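Local coordinates for putative NADPH:quinone oxidoreductase (PDB 3IUP), which binds NADPH and probably catalyses the NADPH-dependent reduction of quinones, at residues 17-21 with 52-58. Residues are numbered along the deposited sequence; the frame is centred on the assembly and turned at random.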
loop_
_atom_site.group_PDB
_atom_site.type_symbol
_atom_site.label_atom_id
_atom_site.label_comp_id
_atom_site.label_asym_id
_atom_site.label_seq_id
_atom_site.Cartn_x
_atom_site.Cartn_y
_atom_site.Cartn_z
ATOM N N GLU A 17 29.089 -10.242 15.255
ATOM C CA GLU A 17 30.064 -10.385 14.193
ATOM C C GLU A 17 29.481 -11.183 13.022
ATOM O O GLU A 17 28.906 -12.215 13.218
ATOM C CB GLU A 17 31.299 -11.088 14.707
ATOM C CG GLU A 17 32.326 -11.479 13.633
ATOM C CD GLU A 17 33.545 -12.239 14.174
ATOM O OE1 GLU A 17 34.417 -11.574 14.767
ATOM O OE2 GLU A 17 33.674 -13.489 13.975
ATOM N N LEU A 18 29.679 -10.674 11.815
ATOM C CA LEU A 18 29.524 -11.420 10.568
ATOM C C LEU A 18 30.859 -12.077 10.241
ATOM O O LEU A 18 31.866 -11.425 10.265
ATOM C CB LEU A 18 29.121 -10.473 9.425
ATOM C CG LEU A 18 29.173 -11.089 8.020
ATOM C CD1 LEU A 18 28.101 -12.159 7.838
ATOM C CD2 LEU A 18 29.074 -10.062 6.892
ATOM N N GLU A 19 30.867 -13.390 10.008
ATOM C CA GLU A 19 31.985 -14.116 9.415
ATOM C C GLU A 19 31.571 -14.782 8.084
ATOM O O GLU A 19 30.605 -15.575 8.023
ATOM C CB GLU A 19 32.559 -15.175 10.369
ATOM C CG GLU A 19 33.744 -15.943 9.769
ATOM C CD GLU A 19 34.307 -17.076 10.637
ATOM O OE1 GLU A 19 33.873 -17.256 11.794
ATOM O OE2 GLU A 19 35.199 -17.807 10.175
ATOM N N LEU A 20 32.337 -14.480 7.040
ATOM C CA LEU A 20 32.203 -15.050 5.722
ATOM C C LEU A 20 33.370 -15.945 5.501
ATOM O O LEU A 20 34.518 -15.557 5.758
ATOM C CB LEU A 20 32.223 -13.961 4.619
ATOM C CG LEU A 20 31.093 -12.970 4.695
ATOM C CD1 LEU A 20 31.223 -11.868 3.622
ATOM C CD2 LEU A 20 29.773 -13.686 4.515
ATOM N N SER A 21 33.113 -17.145 4.979
ATOM C CA SER A 21 34.158 -18.141 4.792
ATOM C C SER A 21 33.784 -19.120 3.698
ATOM O O SER A 21 32.647 -19.134 3.259
ATOM C CB SER A 21 34.437 -18.906 6.120
ATOM O OG SER A 21 33.305 -19.659 6.489
ATOM N N LEU A 52 24.239 -12.546 2.042
ATOM C CA LEU A 52 25.671 -12.652 2.174
ATOM C C LEU A 52 26.229 -11.775 3.318
ATOM O O LEU A 52 27.016 -12.230 4.154
ATOM C CB LEU A 52 26.310 -12.303 0.835
ATOM C CG LEU A 52 27.816 -12.392 0.684
ATOM C CD1 LEU A 52 28.332 -13.855 0.968
ATOM C CD2 LEU A 52 28.176 -11.896 -0.768
ATOM N N PHE A 53 25.800 -10.524 3.352
ATOM C CA PHE A 53 26.349 -9.556 4.299
ATOM C C PHE A 53 25.411 -9.267 5.444
ATOM O O PHE A 53 25.805 -8.634 6.410
ATOM C CB PHE A 53 26.683 -8.242 3.570
ATOM C CG PHE A 53 27.636 -8.421 2.436
ATOM C CD1 PHE A 53 28.833 -9.053 2.633
ATOM C CD2 PHE A 53 27.346 -7.894 1.158
ATOM C CE1 PHE A 53 29.727 -9.231 1.593
ATOM C CE2 PHE A 53 28.246 -8.062 0.112
ATOM C CZ PHE A 53 29.425 -8.716 0.333
ATOM N N GLY A 54 24.163 -9.664 5.312
ATOM C CA GLY A 54 23.170 -9.364 6.339
ATOM C C GLY A 54 23.085 -7.863 6.599
ATOM O O GLY A 54 23.288 -7.040 5.697
ATOM N N ALA A 55 22.817 -7.511 7.851
ATOM C CA ALA A 55 22.803 -6.107 8.284
ATOM C C ALA A 55 24.178 -5.642 8.691
ATOM O O ALA A 55 24.289 -4.638 9.405
ATOM C CB ALA A 55 21.805 -5.936 9.456
ATOM N N ALA A 56 25.252 -6.321 8.268
ATOM C CA ALA A 56 26.586 -5.899 8.649
ATOM C C ALA A 56 26.874 -4.521 8.048
ATOM O O ALA A 56 26.406 -4.178 6.952
ATOM C CB ALA A 56 27.647 -6.844 8.216
ATOM N N ASP A 57 27.635 -3.739 8.801
ATOM C CA ASP A 57 28.103 -2.443 8.334
ATOM C C ASP A 57 29.429 -2.793 7.631
ATOM O O ASP A 57 30.405 -3.030 8.269
ATOM C CB ASP A 57 28.298 -1.543 9.568
ATOM C CG ASP A 57 28.843 -0.186 9.220
ATOM O OD1 ASP A 57 29.162 -0.003 8.007
ATOM O OD2 ASP A 57 28.941 0.655 10.173
HETATM N N MSE A 58 29.428 -2.856 6.304
HETATM C CA MSE A 58 30.590 -3.429 5.570
HETATM C C MSE A 58 31.760 -2.452 5.550
HETATM O O MSE A 58 32.932 -2.832 5.272
HETATM C CB MSE A 58 30.193 -3.858 4.129
HETATM C CG MSE A 58 29.452 -5.232 4.002
HETATM SE SE MSE A 58 30.150 -6.666 5.097
HETATM C CE MSE A 58 31.750 -7.349 4.432
#
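Leu-18 points its CD2 methyl into the bend formed by the type II' turn from Phe-53 to Ala-56, while Leu-20, two residues on along the same face of strand 17-26, packs on the last turn of helix 46-53. In the hollow of the bend Leu-18 CD2 lies 3.6 Å from Phe-53 O, which also accepts the turn bond from Ala-56 N. Ala-56 CB walls the hollow, 3.8 Å from Leu-18 CD2. Bends at chi2 (-42°) and chi3 (-75°) carry the selenium of selenomethionine Met-58 over to the same methyl, with SE 4.0 Å from Leu-18 CD2. Leu-20 forks against the helix end. Its CD1 abuts the edge of the Phe-53 ring near its plane, Leu-20 CD1 to Phe-53 CE1 being 3.6 Å. The other branch meets Leu-52, with Leu-20 CD2 3.8 Å from Leu-52 CD1. Leu-20 CD2 also presses close on Leu-52 O, at 3.1 Å. Leu-52 CG lies over one ring face, offset toward the rim. No hydrogen bond joins the two segments; Leu-52 O is bonded instead by Ser-10 OG. Strand 17-26 runs between strands 4-12 and 70-75 of an antiparallel sheet, so the contact seats the C-terminal end of helix 46-53 on that sheet, with Ala-55 leaning on helix 78-84.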